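Local atomic coordinates of ATP-dependent helicase FUN30 (Saccharomyces cerevisiae S288c, PDB entry 5GN1), a protein that uses ATP hydrolysis to remodel nucleosomes in DNA repair and heterochromatin organisation, the crystallised piece being the C-terminal part of its ATPase domain. Residues T51-C56 / T308-D313; A110-L115 / S314-I319; F208-Q213 / I278-F283; L259-G264 / R289-R294. All coordinates share one frame; numbering follows the deposited sequence. Where two conformers were deposited one is given.

Contact 1 (T51-C56 / T308-D313); sequences THIQYC and TLITKD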
loop_
_atom_site.group_PDB
_atom_site.type_symbol
_atom_site.label_atom_id
_atom_site.label_comp_id
_atom_site.label_asym_id
_atom_site.label_seq_id
_atom_site.Cartn_x
_atom_site.Cartn_y
_atom_site.Cartn_z
ATOM N N THR A 51 -12.549 6.578 -16.875
ATOM C CA THR A 51 -11.640 6.718 -15.742
ATOM C C THR A 51 -11.998 7.945 -14.916
ATOM O O THR A 51 -12.353 8.992 -15.462
ATOM C CB THR A 51 -10.182 6.791 -16.216
ATOM O OG1 THR A 51 -10.024 7.870 -17.146
ATOM C CG2 THR A 51 -9.803 5.495 -16.906
ATOM N N HIS A 52 -11.910 7.811 -13.598
ATOM C CA HIS A 52 -12.293 8.858 -12.665
ATOM C C HIS A 52 -11.215 8.975 -11.599
ATOM O O HIS A 52 -10.450 8.035 -11.363
ATOM C CB HIS A 52 -13.640 8.557 -11.971
ATOM C CG HIS A 52 -14.686 7.978 -12.878
ATOM N ND1 HIS A 52 -15.571 8.760 -13.592
ATOM C CD2 HIS A 52 -15.000 6.691 -13.174
ATOM C CE1 HIS A 52 -16.379 7.982 -14.295
ATOM N NE2 HIS A 52 -16.050 6.722 -14.064
ATOM N N ILE A 53 -11.173 10.128 -10.938
ATOM C CA ILE A 53 -10.313 10.352 -9.779
ATOM C C ILE A 53 -11.216 10.549 -8.574
ATOM O O ILE A 53 -12.177 11.321 -8.635
ATOM C CB ILE A 53 -9.397 11.578 -9.965
ATOM C CG1 ILE A 53 -8.502 11.440 -11.206
ATOM C CG2 ILE A 53 -8.604 11.874 -8.669
ATOM C CD1 ILE A 53 -7.643 10.226 -11.246
ATOM N N GLN A 54 -10.929 9.851 -7.487
ATOM C CA GLN A 54 -11.643 10.056 -6.235
ATOM C C GLN A 54 -10.653 10.578 -5.211
ATOM O O GLN A 54 -9.680 9.891 -4.882
ATOM C CB GLN A 54 -12.290 8.768 -5.736
ATOM C CG GLN A 54 -12.935 8.898 -4.366
ATOM C CD GLN A 54 -14.036 9.946 -4.311
ATOM O OE1 GLN A 54 -15.091 9.773 -4.914
ATOM N NE2 GLN A 54 -13.797 11.034 -3.571
ATOM N N TYR A 55 -10.888 11.791 -4.718
ATOM C CA TYR A 55 -9.954 12.390 -3.780
ATOM C C TYR A 55 -10.238 11.930 -2.356
ATOM O O TYR A 55 -11.387 11.700 -1.972
ATOM C CB TYR A 55 -9.988 13.920 -3.888
ATOM C CG TYR A 55 -9.259 14.422 -5.128
ATOM C CD1 TYR A 55 -7.877 14.332 -5.216
ATOM C CD2 TYR A 55 -9.951 14.976 -6.207
ATOM C CE1 TYR A 55 -7.193 14.769 -6.332
ATOM C CE2 TYR A 55 -9.272 15.430 -7.339
ATOM C CZ TYR A 55 -7.885 15.328 -7.389
ATOM O OH TYR A 55 -7.172 15.766 -8.493
ATOM N N CYS A 56 -9.162 11.764 -1.589
ATOM C CA CYS A 56 -9.185 11.296 -0.212
ATOM C C CYS A 56 -8.442 12.321 0.632
ATOM O O CYS A 56 -7.599 13.062 0.124
ATOM C CB CYS A 56 -8.514 9.887 -0.062
ATOM S SG CYS A 56 -8.981 8.727 -1.377
ATOM N N THR A 308 -9.310 5.984 -9.580
ATOM C CA THR A 308 -8.016 6.073 -8.908
ATOM C C THR A 308 -8.169 6.909 -7.647
ATOM O O THR A 308 -8.697 8.026 -7.699
ATOM C CB THR A 308 -6.960 6.684 -9.825
ATOM O OG1 THR A 308 -6.821 5.863 -10.982
ATOM C CG2 THR A 308 -5.609 6.764 -9.109
ATOM N N LEU A 309 -7.754 6.342 -6.514
ATOM C CA LEU A 309 -7.814 7.025 -5.231
ATOM C C LEU A 309 -6.591 7.912 -5.084
ATOM O O LEU A 309 -5.463 7.441 -5.244
ATOM C CB LEU A 309 -7.847 6.016 -4.078
ATOM C CG LEU A 309 -8.972 4.992 -4.115
ATOM C CD1 LEU A 309 -8.985 4.170 -2.827
ATOM C CD2 LEU A 309 -10.280 5.719 -4.314
ATOM N N ILE A 310 -6.811 9.187 -4.766
ATOM C CA ILE A 310 -5.733 10.167 -4.679
ATOM C C ILE A 310 -5.912 10.962 -3.398
ATOM O O ILE A 310 -6.941 11.626 -3.214
ATOM C CB ILE A 310 -5.707 11.108 -5.892
ATOM C CG1 ILE A 310 -5.361 10.317 -7.148
ATOM C CG2 ILE A 310 -4.697 12.249 -5.664
ATOM C CD1 ILE A 310 -4.984 11.169 -8.351
ATOM N N THR A 311 -4.920 10.893 -2.509
ATOM C CA THR A 311 -4.948 11.686 -1.291
ATOM C C THR A 311 -4.581 13.134 -1.607
ATOM O O THR A 311 -3.529 13.411 -2.199
ATOM C CB THR A 311 -4.009 11.099 -0.245
ATOM O OG1 THR A 311 -4.537 9.833 0.199
ATOM C CG2 THR A 311 -3.908 12.046 0.949
ATOM N N LYS A 312 -5.472 14.050 -1.231
ATOM C CA LYS A 312 -5.258 15.473 -1.455
ATOM C C LYS A 312 -4.196 16.005 -0.501
ATOM O O LYS A 312 -4.046 15.519 0.626
ATOM C CB LYS A 312 -6.558 16.251 -1.242
ATOM C CG LYS A 312 -7.201 16.806 -2.504
ATOM C CD LYS A 312 -8.552 17.448 -2.159
ATOM C CE LYS A 312 -8.934 18.535 -3.147
ATOM N NZ LYS A 312 -10.096 19.333 -2.647
ATOM N N ASP A 313 -3.468 17.029 -0.959
ATOM C CA ASP A 313 -2.423 17.667 -0.150
ATOM C C ASP A 313 -1.313 16.663 0.161
ATOM O O ASP A 313 -0.798 16.594 1.278
ATOM C CB ASP A 313 -3.015 18.269 1.129
ATOM C CG ASP A 313 -2.039 19.192 1.883
ATOM O OD1 ASP A 313 -1.107 19.765 1.260
ATOM O OD2 ASP A 313 -2.224 19.339 3.117
HETATM O O HOH W 1 -8.376 6.478 -12.726
#
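His52 through Cys56 pair in parallel with Thr308 through Lys312, so that strand 49-56 becomes one edge strand of the sheet, beside strand 304-311. Five backbone hydrogen bonds zip the pair together. They alternate from strand to strand, from Thr308 N to His52 O at 2.9 Å down to Lys312 N on Cys56 O at 2.7 Å, and the two strand axes twist against each other by 32°.

Side chains fall on two faces. On one, Ile53, whose chi1 of -58° leaves CG2 anti to the backbone N, brings that branch to Ile310 CD1 at 3.7 Å; the same CG2 also lies over a face of the Tyr55 ring, near the rim. Tyr55 runs alongside Ile310, CE1 touching Ile310 CG2 at 3.6 Å, while the Lys312 side chain crosses that of Tyr55 at about a right angle and brings CG to Tyr55 CD1 at 3.7 Å. On the other face, Leu309 puts CD2 3.9 Å from Gln54 CB, and its CB meets Cys56 SG at 4.0 Å. Gln54 bends at chi2 and hands its NE2 to the next residue, Tyr55 O, at 3.0 Å.

Beyond this pair, Ile310 packs on helix 315-322 and Cys56 on helix 185-200. An all-parallel sheet with helices on both faces is the RecA-like fold of helicase motor lobes, here extended by a strand from far earlier in the chain.

Contact 2 (A110-L115 / S314-I319); sequences ASLHPL and SIEEKI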
loop_
_atom_site.group_PDB
_atom_site.type_symbol
_atom_site.label_atom_id
_atom_site.label_comp_id
_atom_site.label_asym_id
_atom_site.label_seq_id
_atom_site.Cartn_x
_atom_site.Cartn_y
_atom_site.Cartn_z
ATOM N N ALA A 110 2.600 7.022 3.643
ATOM C CA ALA A 110 1.782 7.788 4.580
ATOM C C ALA A 110 0.483 8.268 3.929
ATOM O O ALA A 110 -0.542 8.376 4.606
ATOM C CB ALA A 110 2.591 8.972 5.137
ATOM N N SER A 111 0.503 8.538 2.624
ATOM C CA SER A 111 -0.726 8.850 1.899
ATOM C C SER A 111 -1.694 7.666 1.823
ATOM O O SER A 111 -2.864 7.865 1.478
ATOM C CB SER A 111 -0.394 9.295 0.473
ATOM O OG SER A 111 0.597 10.312 0.449
ATOM N N LEU A 112 -1.230 6.442 2.096
ATOM C CA LEU A 112 -2.031 5.224 1.959
ATOM C C LEU A 112 -2.615 4.736 3.275
ATOM O O LEU A 112 -3.829 4.516 3.368
ATOM C CB LEU A 112 -1.184 4.105 1.334
ATOM C CG LEU A 112 -0.665 4.459 -0.047
ATOM C CD1 LEU A 112 0.238 3.356 -0.629
ATOM C CD2 LEU A 112 -1.847 4.781 -0.961
ATOM N N HIS A 113 -1.771 4.519 4.292
ATOM C CA HIS A 113 -2.237 3.872 5.509
ATOM C C HIS A 113 -1.244 3.992 6.662
ATOM O O HIS A 113 -0.053 3.696 6.493
ATOM C CB HIS A 113 -2.525 2.390 5.238
ATOM C CG HIS A 113 -3.568 1.827 6.140
ATOM N ND1 HIS A 113 -3.373 1.685 7.495
ATOM C CD2 HIS A 113 -4.829 1.400 5.890
ATOM C CE1 HIS A 113 -4.469 1.193 8.044
ATOM N NE2 HIS A 113 -5.369 1.020 7.093
ATOM N N PRO A 114 -1.700 4.432 7.841
ATOM C CA PRO A 114 -0.805 4.490 9.014
ATOM C C PRO A 114 -0.149 3.175 9.360
ATOM O O PRO A 114 0.971 3.176 9.890
ATOM C CB PRO A 114 -1.741 4.934 10.146
ATOM C CG PRO A 114 -2.809 5.739 9.457
ATOM C CD PRO A 114 -2.990 5.103 8.085
ATOM N N LEU A 115 -0.815 2.045 9.112
ATOM C CA LEU A 115 -0.233 0.780 9.547
ATOM C C LEU A 115 0.915 0.328 8.667
ATOM O O LEU A 115 1.426 -0.769 8.875
ATOM C CB LEU A 115 -1.300 -0.322 9.597
ATOM C CG LEU A 115 -2.448 -0.075 10.588
ATOM C CD1 LEU A 115 -3.384 -1.296 10.647
ATOM C CD2 LEU A 115 -1.919 0.301 11.974
ATOM N N SER A 314 -0.965 15.849 -0.836
ATOM C CA SER A 314 0.003 14.783 -0.653
ATOM C C SER A 314 0.798 14.611 -1.934
ATOM O O SER A 314 0.416 15.092 -3.005
ATOM C CB SER A 314 -0.673 13.458 -0.281
ATOM O OG SER A 314 -0.985 12.724 -1.453
ATOM N N ILE A 315 1.899 13.870 -1.809
ATOM C CA ILE A 315 2.759 13.543 -2.937
ATOM C C ILE A 315 2.004 12.853 -4.068
ATOM O O ILE A 315 2.448 12.884 -5.220
ATOM C CB ILE A 315 3.918 12.671 -2.427
ATOM C CG1 ILE A 315 4.953 12.445 -3.528
ATOM C CG2 ILE A 315 3.374 11.364 -1.876
ATOM C CD1 ILE A 315 6.237 11.849 -3.016
ATOM N N GLU A 316 0.863 12.220 -3.768
ATOM C CA GLU A 316 0.099 11.544 -4.816
ATOM C C GLU A 316 -0.410 12.533 -5.858
ATOM O O GLU A 316 -0.530 12.189 -7.035
ATOM C CB GLU A 316 -1.065 10.764 -4.205
ATOM C CG GLU A 316 -0.608 9.546 -3.378
ATOM C CD GLU A 316 -1.758 8.602 -3.012
ATOM O OE1 GLU A 316 -2.909 9.069 -2.897
ATOM O OE2 GLU A 316 -1.501 7.386 -2.864
ATOM N N GLU A 317 -0.712 13.766 -5.439
ATOM C CA GLU A 317 -1.058 14.803 -6.404
ATOM C C GLU A 317 0.110 15.096 -7.341
ATOM O O GLU A 317 -0.078 15.208 -8.557
ATOM C CB GLU A 317 -1.516 16.067 -5.670
ATOM C CG GLU A 317 -2.838 15.880 -4.930
ATOM C CD GLU A 317 -3.396 17.171 -4.336
ATOM O OE1 GLU A 317 -2.885 17.640 -3.295
ATOM O OE2 GLU A 317 -4.339 17.729 -4.931
ATOM N N LYS A 318 1.333 15.195 -6.797
ATOM C CA LYS A 318 2.507 15.424 -7.639
ATOM C C LYS A 318 2.747 14.259 -8.584
ATOM O O LYS A 318 3.134 14.455 -9.744
ATOM C CB LYS A 318 3.744 15.649 -6.764
ATOM C CG LYS A 318 3.618 16.825 -5.828
ATOM C CD LYS A 318 3.281 18.065 -6.610
ATOM C CE LYS A 318 2.414 19.013 -5.805
ATOM N NZ LYS A 318 2.049 20.195 -6.632
ATOM N N ILE A 319 2.545 13.033 -8.101
ATOM C CA ILE A 319 2.741 11.870 -8.961
ATOM C C ILE A 319 1.697 11.838 -10.076
ATOM O O ILE A 319 2.008 11.501 -11.224
ATOM C CB ILE A 319 2.738 10.589 -8.105
ATOM C CG1 ILE A 319 4.033 10.536 -7.287
ATOM C CG2 ILE A 319 2.563 9.327 -8.977
ATOM C CD1 ILE A 319 4.100 9.396 -6.302
#
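Glu316 reaches out of the first turn of helix 315-322 to Ser111 and Leu112, in the loop that follows helix 100-110. Its CB points toward that loop, and CG, set beside the backbone N (chi1 -69°), comes 3.9 Å from Ser111 CB. The chain runs on extended, so CD also lies against Ser111 CB, at 3.8 Å. At the tip the two oxygens part company: OE1 accepts from Thr311 N, while OE2 touches Leu112 CD2 at 3.2 Å and forms a salt bridge with Lys186. This buried carboxylate thus has a backbone N-H and a lysine to satisfy it.

Ser314 is the N-cap of the helix, its OG accepting from Glu316 N at 3.0 Å and donating to Thr311 O. Replacing Ser314 by an alanine is likely to leave Glu316 N without its capping acceptor and Thr311 O without that donor, letting the helix start fray and the base of the Glu316 side chain shift. Glu317 N closes the turn onto Ser314 O at 3.0 Å.

Across the contact, Ser111 OG lies 3.5 Å from Ser314 CB and 3.8 Å from Ile315 CG2. That hydroxyl is bonded to Leu107 O in helix 100-110, and Ser111 O receives Thr311 OG1.

Contact 3 (F208-Q213 / I278-F283); sequences FSLFTQ and IFDQSF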
loop_
_atom_site.group_PDB
_atom_site.type_symbol
_atom_site.label_atom_id
_atom_site.label_comp_id
_atom_site.label_asym_id
_atom_site.label_seq_id
_atom_site.Cartn_x
_atom_site.Cartn_y
_atom_site.Cartn_z
ATOM N N PHE A 208 -6.501 -2.846 -7.364
ATOM C CA PHE A 208 -5.076 -2.978 -7.656
ATOM C C PHE A 208 -4.240 -2.116 -6.714
ATOM O O PHE A 208 -4.605 -0.972 -6.426
ATOM C CB PHE A 208 -4.765 -2.547 -9.093
ATOM C CG PHE A 208 -5.257 -3.492 -10.123
ATOM C CD1 PHE A 208 -4.509 -4.599 -10.469
ATOM C CD2 PHE A 208 -6.469 -3.265 -10.767
ATOM C CE1 PHE A 208 -4.969 -5.488 -11.438
ATOM C CE2 PHE A 208 -6.931 -4.136 -11.740
ATOM C CZ PHE A 208 -6.181 -5.248 -12.077
ATOM N N SER A 209 -3.092 -2.648 -6.274
ATOM C CA SER A 209 -2.124 -1.860 -5.521
ATOM C C SER A 209 -0.709 -2.237 -5.929
ATOM O O SER A 209 -0.424 -3.396 -6.242
ATOM C CB SER A 209 -2.260 -2.048 -3.997
ATOM O OG SER A 209 -1.276 -1.275 -3.322
ATOM N N LEU A 210 0.181 -1.245 -5.906
ATOM C CA LEU A 210 1.597 -1.499 -6.140
ATOM C C LEU A 210 2.296 -2.057 -4.913
ATOM O O LEU A 210 3.471 -2.429 -5.005
ATOM C CB LEU A 210 2.309 -0.216 -6.591
ATOM C CG LEU A 210 2.194 0.112 -8.084
ATOM C CD1 LEU A 210 2.742 1.497 -8.385
ATOM C CD2 LEU A 210 2.914 -0.937 -8.919
ATOM N N PHE A 211 1.602 -2.141 -3.781
ATOM C CA PHE A 211 2.195 -2.516 -2.503
ATOM C C PHE A 211 1.520 -3.784 -2.008
ATOM O O PHE A 211 0.314 -3.775 -1.734
ATOM C CB PHE A 211 2.022 -1.397 -1.467
ATOM C CG PHE A 211 2.761 -0.133 -1.792
ATOM C CD1 PHE A 211 2.160 0.872 -2.536
ATOM C CD2 PHE A 211 4.061 0.065 -1.331
ATOM C CE1 PHE A 211 2.848 2.051 -2.832
ATOM C CE2 PHE A 211 4.753 1.239 -1.611
ATOM C CZ PHE A 211 4.148 2.233 -2.365
ATOM N N THR A 212 2.289 -4.868 -1.877
ATOM C CA THR A 212 1.728 -6.072 -1.267
ATOM C C THR A 212 1.341 -5.842 0.186
ATOM O O THR A 212 0.389 -6.460 0.678
ATOM C CB THR A 212 2.707 -7.247 -1.367
ATOM O OG1 THR A 212 4.001 -6.835 -0.917
ATOM C CG2 THR A 212 2.794 -7.744 -2.806
ATOM N N GLN A 213 2.055 -4.946 0.886
ATOM C CA GLN A 213 1.679 -4.593 2.257
ATOM C C GLN A 213 0.284 -3.983 2.320
ATOM O O GLN A 213 -0.452 -4.183 3.300
ATOM C CB GLN A 213 2.684 -3.608 2.841
ATOM C CG GLN A 213 4.076 -4.134 3.114
ATOM C CD GLN A 213 5.015 -2.995 3.497
ATOM O OE1 GLN A 213 5.317 -2.118 2.680
ATOM N NE2 GLN A 213 5.462 -2.993 4.741
ATOM N N ILE A 278 -8.047 1.695 -8.526
ATOM C CA ILE A 278 -6.594 1.808 -8.442
ATOM C C ILE A 278 -6.326 2.392 -7.064
ATOM O O ILE A 278 -6.570 3.580 -6.829
ATOM C CB ILE A 278 -6.028 2.695 -9.555
ATOM C CG1 ILE A 278 -6.483 2.199 -10.925
ATOM C CG2 ILE A 278 -4.499 2.725 -9.504
ATOM C CD1 ILE A 278 -5.924 0.866 -11.278
ATOM N N PHE A 279 -5.894 1.546 -6.120
ATOM C CA PHE A 279 -5.760 2.038 -4.753
ATOM C C PHE A 279 -4.628 3.049 -4.654
ATOM O O PHE A 279 -4.707 3.998 -3.863
ATOM C CB PHE A 279 -5.547 0.879 -3.788
ATOM C CG PHE A 279 -5.720 1.248 -2.339
ATOM C CD1 PHE A 279 -6.982 1.243 -1.751
ATOM C CD2 PHE A 279 -4.622 1.583 -1.555
ATOM C CE1 PHE A 279 -7.146 1.584 -0.414
ATOM C CE2 PHE A 279 -4.775 1.908 -0.210
ATOM C CZ PHE A 279 -6.040 1.906 0.359
ATOM N N ASP A 280 -3.597 2.889 -5.475
ATOM C CA ASP A 280 -2.465 3.806 -5.482
ATOM C C ASP A 280 -1.885 3.778 -6.883
ATOM O O ASP A 280 -1.704 2.701 -7.460
ATOM C CB ASP A 280 -1.418 3.411 -4.424
ATOM C CG ASP A 280 -1.065 1.922 -4.473
ATOM O OD1 ASP A 280 -0.192 1.548 -5.290
ATOM O OD2 ASP A 280 -1.681 1.129 -3.707
ATOM N N GLN A 281 -1.643 4.950 -7.447
ATOM C CA GLN A 281 -1.321 4.948 -8.859
ATOM C C GLN A 281 0.155 4.641 -9.082
ATOM O O GLN A 281 0.991 4.761 -8.187
ATOM C CB GLN A 281 -1.694 6.284 -9.497
ATOM C CG GLN A 281 -0.866 7.444 -9.013
ATOM C CD GLN A 281 -1.482 8.782 -9.381
ATOM O OE1 GLN A 281 -1.542 9.697 -8.547
ATOM N NE2 GLN A 281 -1.953 8.903 -10.624
ATOM N N SER A 282 0.455 4.205 -10.295
ATOM C CA SER A 282 1.818 4.009 -10.742
ATOM C C SER A 282 2.347 5.287 -11.383
ATOM O O SER A 282 1.590 6.080 -11.955
ATOM C CB SER A 282 1.886 2.855 -11.744
ATOM O OG SER A 282 3.182 2.739 -12.299
ATOM N N PHE A 283 3.666 5.487 -11.279
ATOM C CA PHE A 283 4.283 6.612 -11.975
ATOM C C PHE A 283 4.316 6.396 -13.481
ATOM O O PHE A 283 4.484 7.367 -14.223
ATOM C CB PHE A 283 5.701 6.867 -11.454
ATOM C CG PHE A 283 6.321 8.150 -11.970
ATOM C CD1 PHE A 283 5.983 9.375 -11.406
ATOM C CD2 PHE A 283 7.250 8.128 -13.005
ATOM C CE1 PHE A 283 6.553 10.562 -11.874
ATOM C CE2 PHE A 283 7.824 9.306 -13.475
ATOM C CZ PHE A 283 7.473 10.522 -12.906
#
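Ser209 OG works in two directions: it donates to Asp280 OD2 in a very short bond of 2.5 Å and accepts from Phe211 N at 3.0 Å, which closes an ST turn. The hydroxyl lies anti to its own backbone N (chi1 179°), and this swings it between the turn and the carboxylate. Asp280 OD1 is used as well, taking Leu210 N at 2.9 Å on its syn lone pair. With a bond to each oxygen, the buried carboxylate is fixed in its rotation.

Phe211 turns its edge to the group, CD1 3.7 Å from Asp280 OD1, with ring and carboxylate planes 67° apart; the Phe279 ring likewise offers its edge to OD2.

Leu210 carries the apolar part, its CD1 lying 3.6 Å from Ser282 CA. Where the strands are still paired, Phe279 N donates to Phe208 O at 2.8 Å and Phe208 CD2 rests 4.2 Å from Ile278 CD1. Strand 256-260 flanks strand 205-209 beyond.

Two neighbouring parallel strands are tied together where they turn into loops at their C-terminal ends, the 208-213 side matching, by sequence, motif IV of Snf2 helicases, and the 278-283 side forming the loop that leads on to helix 285-292 and motif VI.

Contact 4 (L259-G264 / R289-R294); sequences LSTKAG and RQAADR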
loop_
_atom_site.group_PDB
_atom_site.type_symbol
_atom_site.label_atom_id
_atom_site.label_comp_id
_atom_site.label_asym_id
_atom_site.label_seq_id
_atom_site.Cartn_x
_atom_site.Cartn_y
_atom_site.Cartn_z
ATOM N N LEU A 259 -5.526 -7.467 -6.386
ATOM C CA LEU A 259 -4.385 -7.867 -7.204
ATOM C C LEU A 259 -3.269 -6.848 -7.083
ATOM O O LEU A 259 -3.510 -5.671 -6.792
ATOM C CB LEU A 259 -4.722 -7.974 -8.707
ATOM C CG LEU A 259 -5.894 -8.845 -9.157
ATOM C CD1 LEU A 259 -7.088 -7.973 -9.450
ATOM C CD2 LEU A 259 -5.495 -9.645 -10.410
ATOM N N SER A 260 -2.039 -7.303 -7.323
ATOM C CA SER A 260 -0.954 -6.356 -7.539
ATOM C C SER A 260 -1.094 -5.749 -8.931
ATOM O O SER A 260 -1.550 -6.400 -9.873
ATOM C CB SER A 260 0.414 -7.025 -7.389
ATOM O OG SER A 260 0.523 -8.168 -8.215
ATOM N N THR A 261 -0.719 -4.475 -9.046
ATOM C CA THR A 261 -0.790 -3.795 -10.334
ATOM C C THR A 261 0.016 -4.535 -11.396
ATOM O O THR A 261 -0.389 -4.571 -12.562
ATOM C CB THR A 261 -0.322 -2.356 -10.160
ATOM O OG1 THR A 261 -1.196 -1.721 -9.226
ATOM C CG2 THR A 261 -0.357 -1.594 -11.468
ATOM N N LYS A 262 1.113 -5.183 -10.998
ATOM C CA LYS A 262 1.904 -5.992 -11.923
ATOM C C LYS A 262 1.114 -7.177 -12.479
ATOM O O LYS A 262 1.447 -7.674 -13.560
ATOM C CB LYS A 262 3.198 -6.467 -11.233
ATOM C CG LYS A 262 3.007 -7.334 -9.973
ATOM C CD LYS A 262 4.307 -7.501 -9.138
ATOM C CE LYS A 262 4.193 -8.555 -7.990
ATOM N NZ LYS A 262 3.505 -8.209 -6.673
ATOM N N ALA A 263 0.053 -7.630 -11.792
ATOM C CA ALA A 263 -0.799 -8.646 -12.409
ATOM C C ALA A 263 -1.458 -8.128 -13.677
ATOM O O ALA A 263 -1.864 -8.932 -14.525
ATOM C CB ALA A 263 -1.867 -9.156 -11.427
ATOM N N GLY A 264 -1.557 -6.804 -13.838
ATOM C CA GLY A 264 -1.972 -6.253 -15.111
ATOM C C GLY A 264 -1.172 -6.793 -16.277
ATOM O O GLY A 264 -1.660 -6.822 -17.411
ATOM N N ARG A 289 -3.130 1.244 -16.904
ATOM C CA ARG A 289 -3.969 0.980 -18.051
ATOM C C ARG A 289 -3.992 -0.537 -18.251
ATOM O O ARG A 289 -5.019 -1.099 -18.465
ATOM C CB ARG A 289 -3.503 1.729 -19.294
ATOM C CG ARG A 289 -3.860 3.207 -19.281
ATOM C CD ARG A 289 -3.237 4.052 -20.393
ATOM N NE ARG A 289 -3.143 5.449 -19.972
ATOM C CZ ARG A 289 -2.660 6.448 -20.701
ATOM N NH1 ARG A 289 -2.222 6.242 -21.921
ATOM N NH2 ARG A 289 -2.605 7.656 -20.189
ATOM N N GLN A 290 -2.848 -1.170 -18.160
ATOM C CA GLN A 290 -2.756 -2.625 -18.256
ATOM C C GLN A 290 -3.602 -3.308 -17.188
ATOM O O GLN A 290 -4.271 -4.306 -17.469
ATOM C CB GLN A 290 -1.301 -3.079 -18.136
ATOM C CG GLN A 290 -0.512 -2.994 -19.440
ATOM C CD GLN A 290 -0.991 -4.008 -20.461
ATOM O OE1 GLN A 290 -2.046 -3.841 -21.079
ATOM N NE2 GLN A 290 -0.230 -5.078 -20.624
ATOM N N ALA A 291 -3.562 -2.799 -15.955
ATOM C CA ALA A 291 -4.409 -3.321 -14.891
ATOM C C ALA A 291 -5.886 -3.168 -15.237
ATOM O O ALA A 291 -6.657 -4.129 -15.150
ATOM C CB ALA A 291 -4.076 -2.612 -13.575
ATOM N N ALA A 292 -6.295 -1.969 -15.655
ATOM C CA ALA A 292 -7.691 -1.744 -16.012
ATOM C C ALA A 292 -8.138 -2.637 -17.164
ATOM O O ALA A 292 -9.297 -3.076 -17.198
ATOM C CB ALA A 292 -7.911 -0.269 -16.352
ATOM N N ASP A 293 -7.241 -2.950 -18.095
ATOM C CA ASP A 293 -7.582 -3.818 -19.215
ATOM C C ASP A 293 -7.708 -5.295 -18.836
ATOM O O ASP A 293 -7.971 -6.113 -19.721
ATOM C CB ASP A 293 -6.552 -3.666 -20.339
ATOM C CG ASP A 293 -6.643 -2.313 -21.042
ATOM O OD1 ASP A 293 -7.624 -1.561 -20.817
ATOM O OD2 ASP A 293 -5.732 -2.011 -21.844
ATOM N N ARG A 294 -7.511 -5.680 -17.566
ATOM C CA ARG A 294 -7.931 -7.025 -17.162
ATOM C C ARG A 294 -9.448 -7.151 -17.234
ATOM O O ARG A 294 -9.969 -8.233 -17.511
ATOM C CB ARG A 294 -7.443 -7.365 -15.742
ATOM C CG ARG A 294 -5.916 -7.339 -15.525
ATOM C CD ARG A 294 -5.167 -8.063 -16.637
ATOM N NE ARG A 294 -4.753 -7.139 -17.692
ATOM C CZ ARG A 294 -4.420 -7.510 -18.921
ATOM N NH1 ARG A 294 -4.488 -8.795 -19.263
ATOM N NH2 ARG A 294 -4.043 -6.596 -19.809
#
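The guanidinium of Arg294 has Gly264 O over one face, 3.0 Å above the plane and displaced toward the rim, and Gln290 O at its edge. The edge contact is the bonded one: NE, at 2.9 Å, and NH2, more loosely at 3.3 Å, both donate to Gln290 O, which lies nearly in the guanidinium plane. Gly264 O, although 3.1 Å from Arg294 NE, sits too far off the N-H direction to be hydrogen-bonded and lies over the face of the group.

Two bends make this possible. Arg294 folds at chi2 (-46°) and chi3 (93°), bringing the head back onto the last turn of helix 285-292, and the remaining nitrogen, NH1, donates to Ile268 O. With a leucine in place of Arg294, Gln290 O and Ile268 O would probably lose these donors, and Gly264 O the flat face beneath it.

The backbones touch, Gly264 CA lying 3.8 Å from Ala291 CA. A CB built on Gly264 would fall 2.7 Å from Ala291 N, a clash that shows how closely they meet. Thr261 CG2 adds a looser touch on Ala291 CB at 4.4 Å, and Gln290 CB covers Gly264 O. Phe208 of strand 205-209 also packs on Ala291.

By sequence, 259-264 begins motif V and 289-294 belongs to motif VI, consistent with the pair that, in full-length Snf2-family motors, faces the ATP cleft between the two lobes.

Overall arrangement
All four contacts gather on one parallel sheet and its flanking elements. Contact 1 adds the edge strand 49-56 to strand 304-311; contact 3 joins strands 275-278 and 205-209 further in, and contact 4 starts from the next strand, 256-260. The centres of contacts 1 and 3 are about 13 Å apart. Contacts 1 and 2 follow directly along the chain through strand 304-311 and helix 315-322, with centres about 10 Å apart, and touch through Thr311; their segments alternate. Contacts 3 and 4, whose segments alternate too, are nested inside the long loops those two close. Contacts 2 and 4, centres about 20 Å apart, do not touch. Early residues thus complete the second RecA-like lobe.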